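Local structure of ABC transporter binding protein AcbH (Actinoplanes, 3OO8) at residues G26-D38 and T57-Q71. The protein serves as the extracellular solute receptor of an ABC transporter and binds beta-D-galactopyranose with an exclusive preference. The protein carries 2 engineered substitutions. Residues are numbered along the deposited sequence; the frame is centred on the assembly and turned at random.
Sequences GNGPITFGSNYSD and TVPVTVNTTDHNTFQ
Asn35, just past strand 30-34, meets the first turn of helix 67-79, which follows the parallel strand 60-64. The backbone O of Asn35 approaches the His67 ring at its edge, in plane, 2.9 Å from CD2. Its CB, directed at the helix by the backbone, packs on Phe70, 3.7 Å from CD2. Asn35 CG sits between its own backbone N and carbonyl carbon (chi1 66°), which swings the amide toward Gln71. In the conformer of Gln71 described here, one of two in the model, Asn35 ND2 donates to Gln71 OE1 at 2.8 Å, the two amide planes turned 44° apart and the donor standing off the plane of the Gln71 carbonyl. Two residues further on, Ser37 OG accepts the first amide of the helix, His67 N, at 2.9 Å. Asp66 OD2 caps the same helix end, taking Thr69 N and Thr69 OG1 from opposite faces of its carboxylate.

Behind this cluster the strands are zipped by six backbone hydrogen bonds, from Ile30 N to Pro59 O through to Thr65 N with Ser34 O. On the face carrying Ile30, Phe32 and Ser34, Ile30 CG1 lies alongside Val60 CG2 at 4.0 Å, Val60 CG1 touches the edge of the Phe32 ring, and Val62 CG1 presses on Ser34 CB at 3.7 Å. Ser34 OG accepts Tyr36 N in an ST turn, and one water joins that hydroxyl to Thr64 OG1 and Tyr36 O. Helix 39-56 connects the strands as a beta-alpha-beta crossover, its Phe45 meeting Phe32 edge-to-face; strand 85-89 pairs with strand 30-34.

His67 and Gln71 are beta-D-galactose ligands of this protein, though no sugar is bound here. Asn35 is thus second-shell: its N-H could favour one Gln71 orientation without locking it.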
loop_
_atom_site.group_PDB
_atom_site.type_symbol
_atom_site.label_atom_id
_atom_site.label_comp_id
_atom_site.label_asym_id
_atom_site.label_seq_id
_atom_site.Cartn_x
_atom_site.Cartn_y
_atom_site.Cartn_z
ATOM N N GLY A 26 -14.363 9.290 32.210
ATOM C CA GLY A 26 -13.412 9.569 31.092
ATOM C C GLY A 26 -12.441 8.431 30.813
ATOM O O GLY A 26 -11.580 8.542 29.935
ATOM N N ASN A 27 -12.563 7.338 31.563
ATOM C CA ASN A 27 -11.672 6.176 31.377
ATOM C C ASN A 27 -12.430 4.850 31.349
ATOM O O ASN A 27 -11.812 3.801 31.557
ATOM C CB ASN A 27 -10.616 6.081 32.498
ATOM C CG ASN A 27 -9.690 7.286 32.561
ATOM O OD1 ASN A 27 -9.875 8.185 33.385
ATOM N ND2 ASN A 27 -8.677 7.304 31.709
ATOM N N GLY A 28 -13.750 4.903 31.128
ATOM C CA GLY A 28 -14.633 3.722 31.196
ATOM C C GLY A 28 -14.389 2.781 30.036
ATOM O O GLY A 28 -13.832 3.215 29.024
ATOM N N PRO A 29 -14.796 1.506 30.157
ATOM C CA PRO A 29 -14.489 0.512 29.090
ATOM C C PRO A 29 -14.961 0.941 27.704
ATOM O O PRO A 29 -16.130 1.307 27.533
ATOM C CB PRO A 29 -15.261 -0.742 29.503
ATOM C CG PRO A 29 -15.584 -0.563 30.942
ATOM C CD PRO A 29 -15.554 0.917 31.276
ATOM N N ILE A 30 -14.057 0.896 26.729
ATOM C CA ILE A 30 -14.457 1.094 25.334
ATOM C C ILE A 30 -14.647 -0.223 24.599
ATOM O O ILE A 30 -14.130 -1.243 25.023
ATOM C CB ILE A 30 -13.452 1.997 24.572
ATOM C CG1 ILE A 30 -12.098 1.308 24.386
ATOM C CG2 ILE A 30 -13.279 3.323 25.292
ATOM C CD1 ILE A 30 -11.226 1.896 23.239
ATOM N N THR A 31 -15.392 -0.202 23.494
ATOM C CA THR A 31 -15.412 -1.337 22.594
ATOM C C THR A 31 -14.574 -1.014 21.360
ATOM O O THR A 31 -14.398 0.147 20.993
ATOM C CB THR A 31 -16.846 -1.710 22.188
ATOM O OG1 THR A 31 -17.518 -0.553 21.669
ATOM C CG2 THR A 31 -17.595 -2.249 23.425
ATOM N N PHE A 32 -14.077 -2.065 20.716
ATOM C CA PHE A 32 -13.178 -1.886 19.588
ATOM C C PHE A 32 -13.604 -2.829 18.480
ATOM O O PHE A 32 -13.571 -4.044 18.643
ATOM C CB PHE A 32 -11.730 -2.223 19.990
ATOM C CG PHE A 32 -10.710 -1.377 19.297
ATOM C CD1 PHE A 32 -9.738 -0.720 20.026
ATOM C CD2 PHE A 32 -10.701 -1.276 17.903
ATOM C CE1 PHE A 32 -8.792 0.080 19.394
ATOM C CE2 PHE A 32 -9.741 -0.479 17.258
ATOM C CZ PHE A 32 -8.796 0.219 18.027
ATOM N N GLY A 33 -14.003 -2.265 17.346
ATOM C CA GLY A 33 -14.379 -3.076 16.193
ATOM C C GLY A 33 -13.120 -3.453 15.460
ATOM O O GLY A 33 -12.378 -2.570 15.011
ATOM N N SER A 34 -12.864 -4.756 15.353
ATOM C CA SER A 34 -11.643 -5.240 14.754
ATOM C C SER A 34 -11.821 -6.223 13.604
ATOM O O SER A 34 -12.513 -7.227 13.741
ATOM C CB SER A 34 -10.756 -5.877 15.836
ATOM O OG SER A 34 -9.620 -6.510 15.263
ATOM N N ASN A 35 -11.165 -5.936 12.489
ATOM C CA ASN A 35 -11.120 -6.821 11.331
ATOM C C ASN A 35 -9.909 -7.749 11.381
ATOM O O ASN A 35 -9.599 -8.442 10.402
ATOM C CB ASN A 35 -11.175 -5.982 10.043
ATOM C CG ASN A 35 -9.926 -5.105 9.863
ATOM O OD1 ASN A 35 -8.958 -5.273 10.590
ATOM N ND2 ASN A 35 -9.927 -4.217 8.858
ATOM N N TYR A 36 -9.200 -7.807 12.508
ATOM C CA TYR A 36 -8.070 -8.738 12.615
ATOM C C TYR A 36 -8.610 -10.115 13.001
ATOM O O TYR A 36 -8.622 -10.491 14.170
ATOM C CB TYR A 36 -7.019 -8.273 13.627
ATOM C CG TYR A 36 -6.266 -7.012 13.237
ATOM C CD1 TYR A 36 -5.526 -6.962 12.075
ATOM C CD2 TYR A 36 -6.277 -5.883 14.073
ATOM C CE1 TYR A 36 -4.833 -5.836 11.719
ATOM C CE2 TYR A 36 -5.563 -4.727 13.732
ATOM C CZ TYR A 36 -4.859 -4.717 12.549
ATOM O OH TYR A 36 -4.139 -3.616 12.162
ATOM N N SER A 37 -9.051 -10.868 12.003
ATOM C CA SER A 37 -9.666 -12.165 12.289
ATOM C C SER A 37 -8.675 -13.324 12.093
ATOM O O SER A 37 -8.860 -14.388 12.681
ATOM C CB SER A 37 -10.944 -12.350 11.444
ATOM O OG SER A 37 -10.657 -12.332 10.050
ATOM N N ASP A 38 -7.622 -13.129 11.303
ATOM C CA ASP A 38 -6.583 -14.172 11.154
ATOM C C ASP A 38 -5.887 -14.402 12.505
ATOM O O ASP A 38 -5.749 -13.482 13.326
ATOM C CB ASP A 38 -5.542 -13.827 10.083
ATOM C CG ASP A 38 -6.087 -13.886 8.669
ATOM O OD1 ASP A 38 -7.189 -14.421 8.444
ATOM O OD2 ASP A 38 -5.389 -13.368 7.779
ATOM N N THR A 57 -5.056 3.114 31.348
ATOM C CA THR A 57 -6.102 2.691 32.305
ATOM C C THR A 57 -7.439 2.333 31.651
ATOM O O THR A 57 -8.360 1.810 32.304
ATOM C CB THR A 57 -6.292 3.613 33.555
ATOM O OG1 THR A 57 -7.169 4.697 33.224
ATOM C CG2 THR A 57 -4.977 4.108 34.125
ATOM N N VAL A 58 -7.556 2.564 30.338
ATOM C CA VAL A 58 -8.860 2.371 29.717
ATOM C C VAL A 58 -9.086 0.916 29.378
ATOM O O VAL A 58 -8.306 0.339 28.617
ATOM C CB VAL A 58 -8.979 3.205 28.409
ATOM C CG1 VAL A 58 -10.298 2.851 27.724
ATOM C CG2 VAL A 58 -8.892 4.733 28.769
ATOM N N PRO A 59 -10.110 0.277 29.966
ATOM C CA PRO A 59 -10.269 -1.137 29.602
ATOM C C PRO A 59 -10.886 -1.257 28.207
ATOM O O PRO A 59 -11.587 -0.340 27.779
ATOM C CB PRO A 59 -11.207 -1.701 30.685
ATOM C CG PRO A 59 -11.245 -0.619 31.766
ATOM C CD PRO A 59 -11.012 0.685 31.054
ATOM N N VAL A 60 -10.578 -2.338 27.499
ATOM C CA VAL A 60 -11.032 -2.518 26.117
ATOM C C VAL A 60 -11.658 -3.881 25.901
ATOM O O VAL A 60 -11.098 -4.914 26.280
ATOM C CB VAL A 60 -9.833 -2.410 25.127
ATOM C CG1 VAL A 60 -10.279 -2.497 23.662
ATOM C CG2 VAL A 60 -9.047 -1.110 25.356
ATOM N N THR A 61 -12.817 -3.873 25.242
ATOM C CA THR A 61 -13.411 -5.099 24.731
ATOM C C THR A 61 -13.275 -5.137 23.225
ATOM O O THR A 61 -13.807 -4.258 22.545
ATOM C CB THR A 61 -14.918 -5.197 25.102
ATOM O OG1 THR A 61 -15.004 -5.393 26.513
ATOM C CG2 THR A 61 -15.527 -6.431 24.425
ATOM N N VAL A 62 -12.603 -6.172 22.714
ATOM C CA VAL A 62 -12.383 -6.279 21.277
ATOM C C VAL A 62 -13.504 -7.116 20.687
ATOM O O VAL A 62 -13.700 -8.278 21.066
ATOM C CB VAL A 62 -11.019 -6.903 20.927
ATOM C CG1 VAL A 62 -10.833 -6.927 19.411
ATOM C CG2 VAL A 62 -9.882 -6.106 21.543
ATOM N N ASN A 63 -14.234 -6.504 19.761
ATOM C CA ASN A 63 -15.303 -7.174 19.038
ATOM C C ASN A 63 -14.764 -7.501 17.656
ATOM O O ASN A 63 -14.643 -6.614 16.812
ATOM C CB ASN A 63 -16.538 -6.258 18.978
ATOM C CG ASN A 63 -17.211 -6.082 20.339
ATOM O OD1 ASN A 63 -17.220 -7.001 21.160
ATOM N ND2 ASN A 63 -17.781 -4.904 20.591
ATOM N N THR A 64 -14.403 -8.771 17.447
ATOM C CA THR A 64 -13.801 -9.210 16.204
ATOM C C THR A 64 -14.838 -9.702 15.236
ATOM O O THR A 64 -15.748 -10.438 15.617
ATOM C CB THR A 64 -12.749 -10.311 16.454
ATOM O OG1 THR A 64 -11.723 -9.796 17.320
ATOM C CG2 THR A 64 -12.125 -10.803 15.153
ATOM N N THR A 65 -14.723 -9.255 13.992
ATOM C CA THR A 65 -15.584 -9.710 12.908
ATOM C C THR A 65 -14.674 -10.268 11.819
ATOM O O THR A 65 -13.553 -9.788 11.603
ATOM C CB THR A 65 -16.390 -8.539 12.329
ATOM O OG1 THR A 65 -17.286 -8.073 13.329
ATOM C CG2 THR A 65 -17.194 -8.944 11.103
ATOM N N ASP A 66 -15.137 -11.314 11.148
ATOM C CA ASP A 66 -14.432 -11.813 9.983
ATOM C C ASP A 66 -13.947 -10.663 9.106
ATOM O O ASP A 66 -14.702 -9.740 8.782
ATOM C CB ASP A 66 -15.386 -12.660 9.143
ATOM C CG ASP A 66 -14.766 -13.069 7.844
ATOM O OD1 ASP A 66 -13.835 -13.903 7.893
ATOM O OD2 ASP A 66 -15.179 -12.529 6.788
ATOM N N HIS A 67 -12.679 -10.713 8.727
ATOM C CA HIS A 67 -12.049 -9.615 7.997
ATOM C C HIS A 67 -12.838 -9.084 6.804
ATOM O O HIS A 67 -13.138 -7.889 6.725
ATOM C CB HIS A 67 -10.621 -9.980 7.566
ATOM C CG HIS A 67 -9.861 -8.831 6.986
ATOM N ND1 HIS A 67 -9.835 -8.559 5.634
ATOM C CD2 HIS A 67 -9.135 -7.852 7.582
ATOM C CE1 HIS A 67 -9.098 -7.482 5.418
ATOM N NE2 HIS A 67 -8.641 -7.048 6.580
ATOM N N ASN A 68 -13.167 -9.974 5.877
ATOM C CA ASN A 68 -13.872 -9.579 4.670
ATOM C C ASN A 68 -15.262 -9.053 4.959
ATOM O O ASN A 68 -15.689 -8.073 4.364
ATOM C CB ASN A 68 -13.899 -10.735 3.672
ATOM C CG ASN A 68 -12.565 -10.919 2.986
ATOM O OD1 ASN A 68 -11.657 -10.087 3.108
ATOM N ND2 ASN A 68 -12.428 -12.026 2.269
ATOM N N THR A 69 -15.949 -9.704 5.887
ATOM C CA THR A 69 -17.275 -9.265 6.309
ATOM C C THR A 69 -17.261 -7.859 6.867
ATOM O O THR A 69 -18.132 -7.060 6.537
ATOM C CB THR A 69 -17.875 -10.205 7.350
ATOM O OG1 THR A 69 -17.826 -11.531 6.817
ATOM C CG2 THR A 69 -19.304 -9.831 7.659
ATOM N N PHE A 70 -16.293 -7.577 7.745
ATOM C CA PHE A 70 -16.163 -6.236 8.325
ATOM C C PHE A 70 -15.989 -5.201 7.204
ATOM O O PHE A 70 -16.639 -4.145 7.211
ATOM C CB PHE A 70 -14.946 -6.184 9.279
ATOM C CG PHE A 70 -14.881 -4.928 10.089
ATOM C CD1 PHE A 70 -15.567 -4.861 11.311
ATOM C CD2 PHE A 70 -14.131 -3.826 9.644
ATOM C CE1 PHE A 70 -15.552 -3.689 12.087
ATOM C CE2 PHE A 70 -14.118 -2.640 10.409
ATOM C CZ PHE A 70 -14.806 -2.591 11.631
ATOM N N GLN A 71 -15.100 -5.485 6.259
ATOM C CA GLN A 71 -14.853 -4.583 5.144
ATOM C C GLN A 71 -16.188 -4.343 4.421
ATOM O O GLN A 71 -16.610 -3.202 4.199
ATOM C CB GLN A 71 -13.871 -5.247 4.166
ATOM C CG GLN A 71 -12.637 -5.818 4.853
ATOM C CD GLN A 71 -11.888 -4.787 5.664
ATOM O OE1 GLN A 71 -11.889 -4.835 6.890
ATOM N NE2 GLN A 71 -11.250 -3.843 4.983
HETATM O O HOH W 1 -9.333 -9.016 16.377
#